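Local coordinates for pullulanase (Bacillus acidopullulyticus, PDB 2WAN), which hydrolyses the alpha-1,6-glucosidic linkages of pullulan and, as a debranching enzyme, probably those of starch-derived branched polysaccharides, at residues Asp442-Ala447 against Tyr457-Glu462; Thr461-Lys466 against Ile538-Gln543; Val486-Val491 against Thr532-Leu537. All blocks are in the same frame, centred on the assembly; numbering follows the deposited sequence.

Interaction 1: residues Asp442-Ala447 against Tyr457-Glu462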
loop_
_atom_site.group_PDB
_atom_site.type_symbol
_atom_site.label_atom_id
_atom_site.label_comp_id
_atom_site.label_asym_id
_atom_site.label_seq_id
_atom_site.Cartn_x
_atom_site.Cartn_y
_atom_site.Cartn_z
ATOM N N ASP A 442 15.812 -16.894 0.342
ATOM C CA ASP A 442 15.655 -17.663 1.604
ATOM C C ASP A 442 15.185 -19.083 1.353
ATOM O O ASP A 442 15.609 -20.033 2.032
ATOM C CB ASP A 442 14.597 -17.061 2.533
ATOM C CG ASP A 442 14.909 -15.671 3.007
ATOM O OD1 ASP A 442 15.982 -15.122 2.713
ATOM O OD2 ASP A 442 14.034 -15.113 3.706
ATOM N N PHE A 443 14.268 -19.236 0.397
ATOM C CA PHE A 443 13.583 -20.517 0.171
ATOM C C PHE A 443 14.535 -21.693 -0.032
ATOM O O PHE A 443 14.266 -22.798 0.461
ATOM C CB PHE A 443 12.652 -20.379 -1.038
ATOM C CG PHE A 443 11.703 -21.531 -1.207
ATOM C CD1 PHE A 443 10.749 -21.804 -0.226
ATOM C CD2 PHE A 443 11.769 -22.350 -2.349
ATOM C CE1 PHE A 443 9.852 -22.868 -0.380
ATOM C CE2 PHE A 443 10.869 -23.421 -2.514
ATOM C CZ PHE A 443 9.930 -23.685 -1.516
ATOM N N SER A 444 15.649 -21.457 -0.733
ATOM C CA SER A 444 16.480 -22.577 -1.198
ATOM C C SER A 444 17.999 -22.409 -1.000
ATOM O O SER A 444 18.765 -23.302 -1.343
ATOM C CB SER A 444 16.194 -22.800 -2.694
ATOM O OG SER A 444 16.595 -21.649 -3.433
ATOM N N ILE A 445 18.436 -21.288 -0.439
ATOM C CA ILE A 445 19.883 -20.996 -0.378
ATOM C C ILE A 445 20.684 -21.937 0.543
ATOM O O ILE A 445 21.881 -22.159 0.314
ATOM C CB ILE A 445 20.139 -19.524 0.027
ATOM C CG1 ILE A 445 21.604 -19.100 -0.208
ATOM C CG2 ILE A 445 19.752 -19.274 1.511
ATOM C CD1 ILE A 445 22.066 -19.153 -1.664
ATOM N N ASP A 446 20.038 -22.472 1.580
ATOM C CA ASP A 446 20.761 -23.306 2.575
ATOM C C ASP A 446 21.376 -24.524 1.890
ATOM O O ASP A 446 20.742 -25.154 1.054
ATOM C CB ASP A 446 19.806 -23.740 3.690
ATOM C CG ASP A 446 20.532 -24.210 4.966
ATOM O OD1 ASP A 446 21.484 -25.021 4.895
ATOM O OD2 ASP A 446 20.098 -23.779 6.065
ATOM N N ALA A 447 22.617 -24.855 2.245
ATOM C CA ALA A 447 23.255 -26.070 1.740
ATOM C C ALA A 447 22.420 -27.330 1.976
ATOM O O ALA A 447 22.582 -28.334 1.259
ATOM C CB ALA A 447 24.625 -26.248 2.384
ATOM N N TYR A 457 15.119 -18.358 -8.803
ATOM C CA TYR A 457 13.760 -18.678 -9.258
ATOM C C TYR A 457 13.637 -20.163 -9.578
ATOM O O TYR A 457 12.614 -20.779 -9.259
ATOM C CB TYR A 457 13.357 -17.898 -10.523
ATOM C CG TYR A 457 13.398 -16.386 -10.420
ATOM C CD1 TYR A 457 12.639 -15.694 -9.465
ATOM C CD2 TYR A 457 14.177 -15.640 -11.314
ATOM C CE1 TYR A 457 12.656 -14.301 -9.411
ATOM C CE2 TYR A 457 14.207 -14.241 -11.261
ATOM C CZ TYR A 457 13.448 -13.583 -10.296
ATOM O OH TYR A 457 13.485 -12.202 -10.233
ATOM N N LEU A 458 14.642 -20.721 -10.258
ATOM C CA LEU A 458 14.530 -22.095 -10.764
ATOM C C LEU A 458 14.446 -23.153 -9.667
ATOM O O LEU A 458 14.014 -24.277 -9.936
ATOM C CB LEU A 458 15.671 -22.453 -11.753
ATOM C CG LEU A 458 15.587 -21.747 -13.114
ATOM C CD1 LEU A 458 16.657 -22.335 -14.028
ATOM C CD2 LEU A 458 14.209 -21.897 -13.767
ATOM N N ALA A 459 14.859 -22.819 -8.440
ATOM C CA ALA A 459 14.689 -23.761 -7.329
ATOM C C ALA A 459 13.225 -24.198 -7.182
ATOM O O ALA A 459 12.961 -25.330 -6.798
ATOM C CB ALA A 459 15.222 -23.167 -6.013
ATOM N N PHE A 460 12.283 -23.301 -7.515
ATOM C CA PHE A 460 10.842 -23.591 -7.449
ATOM C C PHE A 460 10.335 -24.538 -8.539
ATOM O O PHE A 460 9.145 -24.886 -8.560
ATOM C CB PHE A 460 10.037 -22.285 -7.536
ATOM C CG PHE A 460 10.033 -21.473 -6.267
ATOM C CD1 PHE A 460 11.126 -20.676 -5.915
ATOM C CD2 PHE A 460 8.909 -21.462 -5.443
ATOM C CE1 PHE A 460 11.112 -19.913 -4.739
ATOM C CE2 PHE A 460 8.891 -20.701 -4.256
ATOM C CZ PHE A 460 9.976 -19.914 -3.914
ATOM N N THR A 461 11.202 -24.934 -9.471
ATOM C CA THR A 461 10.807 -25.867 -10.530
ATOM C C THR A 461 11.259 -27.294 -10.228
ATOM O O THR A 461 10.945 -28.226 -10.997
ATOM C CB THR A 461 11.415 -25.485 -11.922
ATOM O OG1 THR A 461 12.841 -25.716 -11.921
ATOM C CG2 THR A 461 11.133 -24.015 -12.272
ATOM N N GLU A 462 11.998 -27.473 -9.129
ATOM C CA GLU A 462 12.648 -28.756 -8.843
ATOM C C GLU A 462 11.758 -29.716 -8.047
ATOM O O GLU A 462 11.433 -29.456 -6.895
ATOM C CB GLU A 462 13.980 -28.534 -8.113
ATOM C CG GLU A 462 14.972 -27.651 -8.895
ATOM C CD GLU A 462 16.274 -27.474 -8.173
ATOM O OE1 GLU A 462 16.753 -28.444 -7.539
ATOM O OE2 GLU A 462 16.805 -26.354 -8.220
#

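Interaction 2: residues Thr461-Lys466 against Ile538-Gln543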
loop_
_atom_site.group_PDB
_atom_site.type_symbol
_atom_site.label_atom_id
_atom_site.label_comp_id
_atom_site.label_asym_id
_atom_site.label_seq_id
_atom_site.Cartn_x
_atom_site.Cartn_y
_atom_site.Cartn_z
ATOM N N THR A 461 11.202 -24.934 -9.471
ATOM C CA THR A 461 10.807 -25.867 -10.530
ATOM C C THR A 461 11.259 -27.294 -10.228
ATOM O O THR A 461 10.945 -28.226 -10.997
ATOM C CB THR A 461 11.415 -25.485 -11.922
ATOM O OG1 THR A 461 12.841 -25.716 -11.921
ATOM C CG2 THR A 461 11.133 -24.015 -12.272
ATOM N N GLU A 462 11.998 -27.473 -9.129
ATOM C CA GLU A 462 12.648 -28.756 -8.843
ATOM C C GLU A 462 11.758 -29.716 -8.047
ATOM O O GLU A 462 11.433 -29.456 -6.895
ATOM C CB GLU A 462 13.980 -28.534 -8.113
ATOM C CG GLU A 462 14.972 -27.651 -8.895
ATOM C CD GLU A 462 16.274 -27.474 -8.173
ATOM O OE1 GLU A 462 16.753 -28.444 -7.539
ATOM O OE2 GLU A 462 16.805 -26.354 -8.220
ATOM N N HIS A 463 11.394 -30.837 -8.667
ATOM C CA HIS A 463 10.624 -31.901 -7.999
ATOM C C HIS A 463 11.503 -32.951 -7.333
ATOM O O HIS A 463 12.648 -33.174 -7.730
ATOM C CB HIS A 463 9.693 -32.586 -9.012
ATOM C CG HIS A 463 8.615 -31.685 -9.529
ATOM N ND1 HIS A 463 7.356 -31.640 -8.974
ATOM C CD2 HIS A 463 8.624 -30.762 -10.522
ATOM C CE1 HIS A 463 6.628 -30.741 -9.615
ATOM N NE2 HIS A 463 7.374 -30.194 -10.557
ATOM N N GLY A 464 10.961 -33.576 -6.296
ATOM C CA GLY A 464 11.621 -34.702 -5.631
ATOM C C GLY A 464 12.770 -34.293 -4.721
ATOM O O GLY A 464 13.603 -35.134 -4.360
ATOM N N THR A 465 12.824 -33.019 -4.332
ATOM C CA THR A 465 13.969 -32.541 -3.537
ATOM C C THR A 465 13.786 -32.938 -2.075
ATOM O O THR A 465 12.666 -32.946 -1.538
ATOM C CB THR A 465 14.232 -31.021 -3.682
ATOM O OG1 THR A 465 13.065 -30.292 -3.259
ATOM C CG2 THR A 465 14.548 -30.656 -5.165
ATOM N N LYS A 466 14.907 -33.284 -1.455
ATOM C CA LYS A 466 14.919 -33.818 -0.094
ATOM C C LYS A 466 15.916 -33.087 0.760
ATOM O O LYS A 466 16.983 -32.674 0.288
ATOM C CB LYS A 466 15.282 -35.303 -0.085
ATOM C CG LYS A 466 14.469 -36.187 -0.990
ATOM C CD LYS A 466 13.036 -36.327 -0.539
ATOM C CE LYS A 466 12.353 -37.345 -1.467
ATOM N NZ LYS A 466 10.892 -37.133 -1.600
ATOM N N ILE A 538 6.569 -19.538 -11.934
ATOM C CA ILE A 538 5.108 -19.378 -11.946
ATOM C C ILE A 538 4.433 -20.593 -12.593
ATOM O O ILE A 538 3.464 -21.133 -12.052
ATOM C CB ILE A 538 4.737 -18.055 -12.647
ATOM C CG1 ILE A 538 5.264 -16.878 -11.821
ATOM C CG2 ILE A 538 3.198 -17.939 -12.906
ATOM C CD1 ILE A 538 5.385 -15.575 -12.634
ATOM N N GLN A 539 4.961 -21.029 -13.728
ATOM C CA GLN A 539 4.449 -22.222 -14.409
ATOM C C GLN A 539 4.455 -23.453 -13.502
ATOM O O GLN A 539 3.468 -24.229 -13.457
ATOM C CB GLN A 539 5.280 -22.477 -15.675
ATOM C CG GLN A 539 4.847 -23.645 -16.519
ATOM C CD GLN A 539 5.720 -23.779 -17.760
ATOM O OE1 GLN A 539 6.956 -23.630 -17.702
ATOM N NE2 GLN A 539 5.090 -24.082 -18.880
ATOM N N SER A 540 5.562 -23.632 -12.783
ATOM C CA SER A 540 5.753 -24.782 -11.900
ATOM C C SER A 540 4.731 -24.802 -10.775
ATOM O O SER A 540 4.140 -25.832 -10.482
ATOM C CB SER A 540 7.159 -24.763 -11.277
ATOM O OG SER A 540 7.327 -25.854 -10.380
ATOM N N LEU A 541 4.562 -23.648 -10.134
ATOM C CA LEU A 541 3.628 -23.521 -9.016
ATOM C C LEU A 541 2.198 -23.760 -9.524
ATOM O O LEU A 541 1.452 -24.511 -8.896
ATOM C CB LEU A 541 3.780 -22.184 -8.289
ATOM C CG LEU A 541 5.053 -22.075 -7.404
ATOM C CD1 LEU A 541 5.211 -20.697 -6.817
ATOM C CD2 LEU A 541 5.033 -23.140 -6.270
ATOM N N HIS A 542 1.862 -23.179 -10.675
ATOM C CA HIS A 542 0.530 -23.379 -11.256
ATOM C C HIS A 542 0.249 -24.853 -11.523
ATOM O O HIS A 542 -0.868 -25.319 -11.283
ATOM C CB HIS A 542 0.348 -22.606 -12.567
ATOM C CG HIS A 542 0.172 -21.118 -12.421
ATOM N ND1 HIS A 542 -0.101 -20.479 -11.227
ATOM C CD2 HIS A 542 0.144 -20.156 -13.373
ATOM C CE1 HIS A 542 -0.241 -19.177 -11.450
ATOM N NE2 HIS A 542 -0.123 -18.964 -12.749
ATOM N N GLN A 543 1.254 -25.593 -12.003
ATOM C CA GLN A 543 1.093 -27.040 -12.251
ATOM C C GLN A 543 0.753 -27.803 -10.983
ATOM O O GLN A 543 0.179 -28.889 -11.053
ATOM C CB GLN A 543 2.354 -27.644 -12.862
ATOM C CG GLN A 543 2.503 -27.416 -14.361
ATOM C CD GLN A 543 3.947 -27.589 -14.822
ATOM O OE1 GLN A 543 4.823 -27.996 -14.040
ATOM N NE2 GLN A 543 4.209 -27.263 -16.085
HETATM O O HOH W 1 8.666 -28.087 -12.555
HETATM O O HOH W 2 5.353 -28.346 -11.125
#

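Interaction 3: residues Val486-Val491 against Thr532-Leu537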
loop_
_atom_site.group_PDB
_atom_site.type_symbol
_atom_site.label_atom_id
_atom_site.label_comp_id
_atom_site.label_asym_id
_atom_site.label_seq_id
_atom_site.Cartn_x
_atom_site.Cartn_y
_atom_site.Cartn_z
ATOM N N VAL A 486 1.586 -18.768 -3.013
ATOM C CA VAL A 486 2.873 -18.239 -2.529
ATOM C C VAL A 486 2.893 -16.733 -2.765
ATOM O O VAL A 486 2.664 -16.273 -3.886
ATOM C CB VAL A 486 4.077 -18.923 -3.237
ATOM C CG1 VAL A 486 5.394 -18.225 -2.874
ATOM C CG2 VAL A 486 4.161 -20.378 -2.829
ATOM N N GLN A 487 3.162 -15.962 -1.709
ATOM C CA GLN A 487 3.411 -14.541 -1.881
ATOM C C GLN A 487 4.917 -14.330 -1.902
ATOM O O GLN A 487 5.593 -14.550 -0.897
ATOM C CB GLN A 487 2.761 -13.718 -0.765
ATOM C CG GLN A 487 3.082 -12.192 -0.801
ATOM C CD GLN A 487 2.542 -11.487 0.427
ATOM O OE1 GLN A 487 1.345 -11.534 0.700
ATOM N NE2 GLN A 487 3.428 -10.870 1.200
ATOM N N LEU A 488 5.444 -13.921 -3.059
ATOM C CA LEU A 488 6.893 -13.715 -3.191
ATOM C C LEU A 488 7.302 -12.333 -2.713
ATOM O O LEU A 488 6.688 -11.342 -3.120
ATOM C CB LEU A 488 7.317 -13.857 -4.664
ATOM C CG LEU A 488 7.144 -15.215 -5.338
ATOM C CD1 LEU A 488 7.486 -15.058 -6.821
ATOM C CD2 LEU A 488 8.025 -16.258 -4.678
ATOM N N GLN A 489 8.343 -12.255 -1.876
ATOM C CA GLN A 489 8.947 -10.951 -1.541
ATOM C C GLN A 489 9.462 -10.336 -2.855
ATOM O O GLN A 489 9.570 -11.040 -3.864
ATOM C CB GLN A 489 10.029 -11.084 -0.469
ATOM C CG GLN A 489 9.438 -11.345 0.915
ATOM C CD GLN A 489 10.434 -11.048 2.027
ATOM O OE1 GLN A 489 11.007 -11.961 2.599
ATOM N NE2 GLN A 489 10.658 -9.762 2.311
ATOM N N PRO A 490 9.713 -9.021 -2.883
ATOM C CA PRO A 490 9.860 -8.322 -4.181
ATOM C C PRO A 490 10.767 -8.964 -5.241
ATOM O O PRO A 490 11.971 -9.190 -5.015
ATOM C CB PRO A 490 10.374 -6.955 -3.764
ATOM C CG PRO A 490 9.584 -6.718 -2.481
ATOM C CD PRO A 490 9.672 -8.062 -1.756
ATOM N N VAL A 491 10.162 -9.255 -6.385
ATOM C CA VAL A 491 10.915 -9.713 -7.571
ATOM C C VAL A 491 10.948 -8.672 -8.712
ATOM O O VAL A 491 11.481 -8.949 -9.783
ATOM C CB VAL A 491 10.437 -11.096 -8.076
ATOM C CG1 VAL A 491 10.583 -12.167 -6.966
ATOM C CG2 VAL A 491 8.991 -11.031 -8.642
ATOM N N THR A 532 12.447 -15.689 -18.552
ATOM C CA THR A 532 12.081 -17.089 -18.719
ATOM C C THR A 532 12.044 -17.836 -17.382
ATOM O O THR A 532 11.121 -18.614 -17.127
ATOM C CB THR A 532 13.060 -17.778 -19.677
ATOM O OG1 THR A 532 12.999 -17.084 -20.934
ATOM C CG2 THR A 532 12.675 -19.256 -19.873
ATOM N N GLU A 533 13.034 -17.572 -16.526
ATOM C CA GLU A 533 13.139 -18.317 -15.276
ATOM C C GLU A 533 12.049 -17.974 -14.284
ATOM O O GLU A 533 11.566 -18.861 -13.599
ATOM C CB GLU A 533 14.538 -18.197 -14.652
ATOM C CG GLU A 533 15.582 -18.935 -15.549
ATOM C CD GLU A 533 17.026 -18.634 -15.203
ATOM O OE1 GLU A 533 17.282 -18.039 -14.141
ATOM O OE2 GLU A 533 17.930 -18.997 -16.008
ATOM N N LEU A 534 11.643 -16.708 -14.231
ATOM C CA LEU A 534 10.525 -16.339 -13.363
ATOM C C LEU A 534 9.227 -16.921 -13.902
ATOM O O LEU A 534 8.392 -17.412 -13.135
ATOM C CB LEU A 534 10.444 -14.820 -13.172
ATOM C CG LEU A 534 9.273 -14.278 -12.317
ATOM C CD1 LEU A 534 9.165 -14.956 -10.925
ATOM C CD2 LEU A 534 9.339 -12.764 -12.164
ATOM N N LYS A 535 9.067 -16.895 -15.224
ATOM C CA LYS A 535 7.901 -17.569 -15.808
ATOM C C LYS A 535 7.904 -19.053 -15.454
ATOM O O LYS A 535 6.842 -19.613 -15.198
ATOM C CB LYS A 535 7.832 -17.379 -17.339
ATOM C CG LYS A 535 7.503 -15.966 -17.763
ATOM C CD LYS A 535 7.557 -15.812 -19.302
ATOM C CE LYS A 535 7.124 -14.397 -19.684
ATOM N NZ LYS A 535 7.391 -14.121 -21.139
ATOM N N GLN A 536 9.086 -19.695 -15.447
ATOM C CA GLN A 536 9.163 -21.117 -15.101
ATOM C C GLN A 536 8.771 -21.352 -13.653
ATOM O O GLN A 536 8.116 -22.341 -13.356
ATOM C CB GLN A 536 10.557 -21.686 -15.394
ATOM C CG GLN A 536 10.815 -21.784 -16.893
ATOM C CD GLN A 536 12.242 -22.199 -17.214
ATOM O OE1 GLN A 536 13.182 -21.423 -17.061
ATOM N NE2 GLN A 536 12.400 -23.423 -17.684
ATOM N N LEU A 537 9.167 -20.440 -12.761
ATOM C CA LEU A 537 8.712 -20.520 -11.351
ATOM C C LEU A 537 7.171 -20.522 -11.277
ATOM O O LEU A 537 6.554 -21.384 -10.629
ATOM C CB LEU A 537 9.288 -19.367 -10.519
ATOM C CG LEU A 537 8.863 -19.223 -9.041
ATOM C CD1 LEU A 537 9.899 -18.395 -8.273
ATOM C CD2 LEU A 537 7.496 -18.541 -8.866
#

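Interaction 1: residues Asp442-Ala447 against Tyr457-Glu462
The Phe443 ring lies over one face of the Phe460 ring in an offset stack, the planes inclined by 18° and the centroids 4.3 Å apart. The overlap is off-centre on both sides: Phe443 CD2 and Phe460 CZ come within 3.4 Å, each sitting above the rim of the other ring. Phe443 reaches this place because its CG is anti to the backbone N (chi1 -169°), which swings the ring out from the short helix 440-444. In the (beta/alpha)8 barrel of the glycoside hydrolase, that helix follows the first strand, 435-438, and here it meets a 3-10 segment of the long connection to helix 474-481. Beside the rings the backbones come close, and Ser444 CB stands only 3.5 Å from Ala459 CB, a carbon pair closer than usual van der Waals contact. Ser444 OG also touches that methyl, but its polar partner is the amide N of Gly455. The 3-10 segment is tied up from within: Leu458 O accepts both Thr461 N and, at 2.7 Å, Thr461 OG1, which approaches in the carbonyl plane on a lone pair.

Interaction 2: residues Thr461-Lys466 against Ile538-Gln543
Thr461 and Ser540 meet through plain van der Waals contact, and it is here that the two backbones come nearest, with Thr461 CA 5.3 Å from Ser540 CA. Ser540 turns its side chain at the loop. Thr461 CA makes the closest approach, 3.5 Å from Ser540 OG, while the methyl is held more loosely, Thr461 CG2 lying 4.2 Å from Ser540 CB.

The Ser540 hydroxyl has its main polar partner one residue back from Thr461, at Phe460 O. Two conformers are modelled for Ser540, and the hydrogen bond belongs to the one described here, with OG anti to the backbone N (chi1 178°); the approach of OG to Thr461 CA carries the same reservation.

Water-mediated contact joins His463 to the same turn of helix. Two waters lie at the edge of the imidazole, in its plane, and both approach NE2. Water 1 donates to Thr461 O at 2.8 Å, accepts from His463 NE2 in a weak bond of 3.2 Å, and makes a long, weak approach to Ser540 OG, again in this conformer. Water 2 stands 2.8 Å from His463 NE2 and 2.9 Å from Ser540 O, so that it spans from the ring to a backbone carbonyl of helix 529-543. The imidazole is linked to the helix through these waters, with no direct hydrogen bond between the two segments; the His463 side chain also touches Gln544 and Asp476.

The contact belongs to the outer layer of a (beta/alpha)8 barrel, where the loop between helix 440-444 and helix 474-481 lies against helix 529-543, the connection between the second and third strands.

Interaction 3: residues Val486-Val491 against Thr532-Leu537
Lys535 NZ is gripped by several groups at once, in salt bridges to Glu613 and Asp415 and a hydrogen bond with Thr414 OG1, whereas Leu534 and Leu537 of the same helix turn to meet Leu488 and Val491. The arrangement belongs to a beta-alpha-beta crossover of the (beta/alpha)8 barrel: strand 485-488, the second of the parallel barrel, leads on through a long excursion to helix 529-543, which in turn delivers the chain to the adjacent strand 547-552. The contact is wholly apolar and buried, and no hydrogen bond crosses it.

Leu488 is the strand residue directed at the helix. It extends its CD1 methyl toward Leu537, tip to tip, and Leu488 CD1 is 4.0 Å from Leu537 CD2; the same Leu488 CD1 lies 4.4 Å from Leu534 CD1, so one methyl addresses two leucines placed three residues apart along the helix. Both of these carry CG anti to the backbone N (chi1 178° in Leu534 and 176° in Leu537), a shape that carries their branches well out from the helix. This reach matters, for the backbones remain far apart: Leu488 CA is 10.8 Å from Leu537 CA. Gln487, the preceding residue of the strand, faces the other way, and its OE1 bonds to Tyr649 OH, in keeping with the alternation of a barrel strand.

Past the strand end the gap narrows, Val491 CA and Leu534 CA standing 8.8 Å apart. Here the valine comes across the leucine at a slant. Leu534 also touches Trp610 and Tyr614, so it packs against both strand 485-488 and helix 597-614. Its second methyl is the one that meets the valine: Leu534 CD2 lies 3.9 Å from Val491 CG2.

Followed from the N terminus, the chain first passes helix 440-444 and doubles back through nine intervening residues, so that interaction 1 closes a short loop. Residues 461-462 then end interaction 1 and begin interaction 2, which encloses the 71 residues between its segments and closes on helix 529-543. Nested within that larger loop, interaction 3 joins strand 485-488 and the residues just after it to the same helix, spanning 40 residues. Helix 529-543 is thus bound on one flank by the loop before helix 474-481 and on another by the barrel wall. Phe460 CD1, 3.5 Å from Leu537 CD1, brings interactions 1 and 3 into direct touch.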